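Predicted ATPase involved in replication control, Cdc46/Mcm family (Methanopyrus kandleri AV19, PDB 3F8T) probably binds ATP and single-stranded DNA, as an archaeal MCM homolog related to the replicative helicase. Local coordinates at residues Ala419-Arg430 with Pro473-Asp484. The protein carries 2 engineered substitutions. Sequence-based numbering, arbitrary orientation.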
loop_
_atom_site.group_PDB
_atom_site.type_symbol
_atom_site.label_atom_id
_atom_site.label_comp_id
_atom_site.label_asym_id
_atom_site.label_seq_id
_atom_site.Cartn_x
_atom_site.Cartn_y
_atom_site.Cartn_z
ATOM N N ALA A 419 7.961 29.217 -1.776
ATOM C CA ALA A 419 8.056 28.030 -2.634
ATOM C C ALA A 419 7.093 28.141 -3.812
ATOM O O ALA A 419 7.423 27.751 -4.935
ATOM C CB ALA A 419 7.755 26.763 -1.839
ATOM N N ARG A 420 5.886 28.634 -3.537
ATOM C CA ARG A 420 4.893 28.846 -4.590
ATOM C C ARG A 420 5.415 29.849 -5.608
ATOM O O ARG A 420 5.284 29.639 -6.820
ATOM C CB ARG A 420 3.556 29.311 -4.016
ATOM C CG ARG A 420 2.520 29.563 -5.092
ATOM C CD ARG A 420 1.165 29.875 -4.520
ATOM N NE ARG A 420 1.082 31.185 -3.877
ATOM C CZ ARG A 420 1.259 32.358 -4.487
ATOM N NH1 ARG A 420 1.581 32.423 -5.773
ATOM N NH2 ARG A 420 1.135 33.480 -3.791
ATOM N N LYS A 421 6.036 30.921 -5.121
ATOM C CA LYS A 421 6.629 31.919 -6.019
ATOM C C LYS A 421 7.779 31.332 -6.839
ATOM O O LYS A 421 7.881 31.589 -8.048
ATOM C CB LYS A 421 7.063 33.170 -5.250
ATOM C CG LYS A 421 5.873 34.005 -4.817
ATOM C CD LYS A 421 6.281 35.171 -3.927
ATOM C CE LYS A 421 5.120 36.146 -3.768
ATOM N NZ LYS A 421 5.103 36.803 -2.423
ATOM N N ARG A 422 8.612 30.525 -6.187
ATOM C CA ARG A 422 9.731 29.857 -6.845
ATOM C C ARG A 422 9.228 28.939 -7.969
ATOM O O ARG A 422 9.821 28.873 -9.054
ATOM C CB ARG A 422 10.559 29.071 -5.815
ATOM C CG ARG A 422 11.766 28.347 -6.394
ATOM C CD ARG A 422 12.964 29.274 -6.614
ATOM N NE ARG A 422 13.894 29.137 -5.497
ATOM C CZ ARG A 422 15.210 29.316 -5.569
ATOM N NH1 ARG A 422 15.787 29.648 -6.719
ATOM N NH2 ARG A 422 15.951 29.148 -4.480
ATOM N N LEU A 423 8.117 28.259 -7.700
ATOM C CA LEU A 423 7.529 27.315 -8.645
ATOM C C LEU A 423 6.926 28.052 -9.843
ATOM O O LEU A 423 7.158 27.683 -10.997
ATOM C CB LEU A 423 6.463 26.472 -7.947
ATOM C CG LEU A 423 5.613 25.535 -8.805
ATOM C CD1 LEU A 423 6.455 24.481 -9.486
ATOM C CD2 LEU A 423 4.536 24.888 -7.953
ATOM N N GLU A 424 6.159 29.098 -9.558
ATOM C CA GLU A 424 5.532 29.895 -10.620
ATOM C C GLU A 424 6.578 30.567 -11.526
ATOM O O GLU A 424 6.401 30.620 -12.755
ATOM C CB GLU A 424 4.472 30.853 -10.037
ATOM C CG GLU A 424 3.292 30.033 -9.466
ATOM C CD GLU A 424 2.111 30.834 -8.924
ATOM O OE1 GLU A 424 2.321 31.856 -8.223
ATOM O OE2 GLU A 424 0.957 30.389 -9.167
ATOM N N HIS A 425 7.677 31.013 -10.920
ATOM C CA HIS A 425 8.799 31.636 -11.629
ATOM C C HIS A 425 9.495 30.668 -12.584
ATOM O O HIS A 425 9.736 31.003 -13.745
ATOM C CB HIS A 425 9.825 32.197 -10.633
ATOM C CG HIS A 425 11.024 32.823 -11.281
ATOM N ND1 HIS A 425 10.956 34.002 -11.994
ATOM C CD2 HIS A 425 12.322 32.436 -11.317
ATOM C CE1 HIS A 425 12.159 34.319 -12.435
ATOM N NE2 HIS A 425 13.006 33.382 -12.043
ATOM N N TRP A 426 9.847 29.482 -12.080
ATOM C CA TRP A 426 10.381 28.423 -12.938
ATOM C C TRP A 426 9.456 28.194 -14.136
ATOM O O TRP A 426 9.899 28.181 -15.277
ATOM C CB TRP A 426 10.544 27.117 -12.155
ATOM C CG TRP A 426 10.957 25.967 -13.025
ATOM C CD1 TRP A 426 12.225 25.638 -13.395
ATOM C CD2 TRP A 426 10.095 25.020 -13.666
ATOM N NE1 TRP A 426 12.210 24.530 -14.204
ATOM C CE2 TRP A 426 10.916 24.134 -14.394
ATOM C CE3 TRP A 426 8.708 24.830 -13.690
ATOM C CZ2 TRP A 426 10.402 23.073 -15.138
ATOM C CZ3 TRP A 426 8.192 23.761 -14.439
ATOM C CH2 TRP A 426 9.037 22.907 -15.149
ATOM N N TYR A 427 8.169 28.019 -13.855
ATOM C CA TYR A 427 7.191 27.668 -14.879
ATOM C C TYR A 427 7.099 28.713 -15.984
ATOM O O TYR A 427 7.195 28.375 -17.164
ATOM C CB TYR A 427 5.820 27.460 -14.231
ATOM C CG TYR A 427 4.738 26.908 -15.142
ATOM C CD1 TYR A 427 4.984 25.826 -15.989
ATOM C CD2 TYR A 427 3.446 27.444 -15.116
ATOM C CE1 TYR A 427 3.969 25.302 -16.808
ATOM C CE2 TYR A 427 2.425 26.928 -15.925
ATOM C CZ TYR A 427 2.698 25.869 -16.771
ATOM O OH TYR A 427 1.695 25.365 -17.561
ATOM N N GLU A 428 6.925 29.973 -15.591
ATOM C CA GLU A 428 6.821 31.078 -16.544
ATOM C C GLU A 428 8.126 31.269 -17.329
ATOM O O GLU A 428 8.090 31.467 -18.538
ATOM C CB GLU A 428 6.372 32.372 -15.846
ATOM C CG GLU A 428 7.413 33.033 -14.931
ATOM C CD GLU A 428 6.864 34.227 -14.144
ATOM O OE1 GLU A 428 5.636 34.482 -14.211
ATOM O OE2 GLU A 428 7.658 34.905 -13.449
ATOM N N THR A 429 9.267 31.178 -16.645
ATOM C CA THR A 429 10.584 31.319 -17.277
ATOM C C THR A 429 10.812 30.216 -18.333
ATOM O O THR A 429 11.284 30.490 -19.445
ATOM C CB THR A 429 11.719 31.354 -16.198
ATOM O OG1 THR A 429 11.594 32.543 -15.398
ATOM C CG2 THR A 429 13.098 31.342 -16.818
ATOM N N ARG A 430 10.454 28.977 -17.998
ATOM C CA ARG A 430 10.621 27.863 -18.937
ATOM C C ARG A 430 9.681 27.934 -20.136
ATOM O O ARG A 430 10.079 27.601 -21.245
ATOM C CB ARG A 430 10.475 26.509 -18.216
ATOM C CG ARG A 430 11.630 26.197 -17.269
ATOM C CD ARG A 430 12.937 25.934 -18.027
ATOM N NE ARG A 430 14.000 25.539 -17.110
ATOM C CZ ARG A 430 14.757 26.380 -16.405
ATOM N NH1 ARG A 430 14.595 27.695 -16.506
ATOM N NH2 ARG A 430 15.689 25.901 -15.592
ATOM N N PRO A 473 11.538 26.612 -1.149
ATOM C CA PRO A 473 12.182 26.867 -2.457
ATOM C C PRO A 473 13.271 25.856 -2.845
ATOM O O PRO A 473 13.411 25.489 -4.032
ATOM C CB PRO A 473 12.773 28.276 -2.282
ATOM C CG PRO A 473 11.811 28.948 -1.354
ATOM C CD PRO A 473 11.500 27.845 -0.331
ATOM N N GLU A 474 14.023 25.402 -1.852
ATOM C CA GLU A 474 15.054 24.397 -2.056
ATOM C C GLU A 474 14.494 23.074 -2.626
ATOM O O GLU A 474 15.154 22.430 -3.464
ATOM C CB GLU A 474 15.785 24.156 -0.741
ATOM C CG GLU A 474 16.728 25.311 -0.323
ATOM C CD GLU A 474 16.018 26.638 -0.027
ATOM O OE1 GLU A 474 14.876 26.631 0.512
ATOM O OE2 GLU A 474 16.625 27.698 -0.345
ATOM N N ASP A 475 13.294 22.683 -2.181
ATOM C CA ASP A 475 12.607 21.482 -2.694
ATOM C C ASP A 475 12.154 21.693 -4.140
ATOM O O ASP A 475 12.166 20.758 -4.941
ATOM C CB ASP A 475 11.379 21.106 -1.846
ATOM C CG ASP A 475 11.704 20.910 -0.362
ATOM O OD1 ASP A 475 12.731 20.274 -0.038
ATOM O OD2 ASP A 475 10.924 21.391 0.491
ATOM N N VAL A 476 11.705 22.913 -4.440
ATOM C CA VAL A 476 11.261 23.267 -5.782
ATOM C C VAL A 476 12.439 23.207 -6.743
ATOM O O VAL A 476 12.313 22.680 -7.844
ATOM C CB VAL A 476 10.567 24.648 -5.831
ATOM C CG1 VAL A 476 10.278 25.033 -7.291
ATOM C CG2 VAL A 476 9.244 24.597 -5.039
ATOM N N ASP A 477 13.586 23.707 -6.295
ATOM C CA ASP A 477 14.795 23.753 -7.101
ATOM C C ASP A 477 15.269 22.357 -7.498
ATOM O O ASP A 477 15.678 22.125 -8.646
ATOM C CB ASP A 477 15.906 24.497 -6.349
ATOM C CG ASP A 477 15.704 26.007 -6.353
ATOM O OD1 ASP A 477 14.766 26.499 -7.017
ATOM O OD2 ASP A 477 16.499 26.700 -5.695
ATOM N N ILE A 478 15.233 21.439 -6.543
ATOM C CA ILE A 478 15.640 20.060 -6.798
ATOM C C ILE A 478 14.694 19.388 -7.799
ATOM O O ILE A 478 15.136 18.741 -8.752
ATOM C CB ILE A 478 15.679 19.257 -5.487
ATOM C CG1 ILE A 478 16.894 19.657 -4.659
ATOM C CG2 ILE A 478 15.661 17.732 -5.765
ATOM C CD1 ILE A 478 16.800 19.173 -3.202
ATOM N N ALA A 479 13.394 19.538 -7.553
ATOM C CA ALA A 479 12.338 19.053 -8.452
ATOM C C ALA A 479 12.483 19.598 -9.895
ATOM O O ALA A 479 12.442 18.840 -10.875
ATOM C CB ALA A 479 10.987 19.426 -7.875
ATOM N N ALA A 480 12.669 20.908 -10.012
ATOM C CA ALA A 480 12.772 21.564 -11.315
ATOM C C ALA A 480 13.992 21.095 -12.094
ATOM O O ALA A 480 13.910 20.911 -13.307
ATOM C CB ALA A 480 12.826 23.082 -11.135
ATOM N N GLU A 481 15.116 20.896 -11.406
ATOM C CA GLU A 481 16.332 20.373 -12.052
ATOM C C GLU A 481 16.077 18.999 -12.673
ATOM O O GLU A 481 16.552 18.710 -13.766
ATOM C CB GLU A 481 17.485 20.297 -11.048
ATOM C CG GLU A 481 18.869 20.071 -11.673
ATOM C CD GLU A 481 19.248 18.598 -11.843
ATOM O OE1 GLU A 481 18.893 17.756 -10.975
ATOM O OE2 GLU A 481 19.923 18.285 -12.851
ATOM N N LEU A 482 15.308 18.155 -11.988
ATOM C CA LEU A 482 14.985 16.828 -12.537
ATOM C C LEU A 482 14.050 16.881 -13.725
ATOM O O LEU A 482 14.241 16.139 -14.685
ATOM C CB LEU A 482 14.387 15.917 -11.461
ATOM C CG LEU A 482 15.334 15.556 -10.312
ATOM C CD1 LEU A 482 14.558 14.833 -9.215
ATOM C CD2 LEU A 482 16.551 14.738 -10.753
ATOM N N VAL A 483 13.033 17.744 -13.668
ATOM C CA VAL A 483 12.110 17.885 -14.796
ATOM C C VAL A 483 12.877 18.453 -15.995
ATOM O O VAL A 483 12.776 17.921 -17.106
ATOM C CB VAL A 483 10.837 18.730 -14.446
ATOM C CG1 VAL A 483 9.983 18.996 -15.705
ATOM C CG2 VAL A 483 9.989 18.006 -13.411
ATOM N N ASP A 484 13.671 19.494 -15.754
ATOM C CA ASP A 484 14.533 20.075 -16.804
ATOM C C ASP A 484 15.489 19.061 -17.442
ATOM O O ASP A 484 15.659 19.030 -18.676
ATOM C CB ASP A 484 15.332 21.252 -16.253
ATOM C CG ASP A 484 14.495 22.499 -16.097
ATOM O OD1 ASP A 484 13.450 22.620 -16.769
ATOM O OD2 ASP A 484 14.882 23.359 -15.290
#
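With chi1 at 174°, Trp426 carries CG anti to its own nitrogen and swings its indole across to helix 473-489, while Arg430, whose CG lies instead beside the backbone nitrogen, bends at chi2 to meet the same residue, Asp484. The indole N-H runs almost straight to the carboxylate, Trp426 NE1 to Asp484 OD2 being 3.1 Å. OD2 lies in the ring plane, and the N-H comes to its syn side tilted out of the carboxylate plane. From the opposite face of that plane Arg430 NH2 lies 2.7 Å from Asp484 OD2, a salt bridge to which weak bonds from NE to both oxygens are added. Two firm donors thus grip one oxygen of a buried residue, and the adjacent guanidinium would probably favour the ionised carboxylate. The case illustrates how one carboxylate, held by two side chains a helical turn apart, ties that turn to its neighbour. The indole itself is sandwiched: CG of Arg430 lies over one face, and Ala480 CB makes a CH-pi contact with the other, 3.6 Å from the centroid of the five-membered ring of Trp426. Val483 CG1 approaches the six-membered part at CH2. Helices 417-439 and 473-489 belong to the AAA-lid domain of the MCM family; the axes of 419-430 and 473-484 run at 27° and come within 8.5 Å, and helix 449-465 lies against both. Replacing Trp426 by an alanine is likely to leave Asp484 OD2 with one firm donor fewer and open a gap beside Ala480 and Val483. Nearer the start of helix 473-489 the backbones draw together, and Val476 wedges in, its CG1 resting on CA of Leu423 at 3.8 Å and its CG2 against Ala419. A second salt bridge, at the partly exposed margin, is built quite differently. Asp477 OD2 sits 2.8 Å from Arg422 NH2 but over the guanidinium face, the two planes 80° apart, so charge alone joins them, while CB of Pro473 meets the guanidinium at its edge.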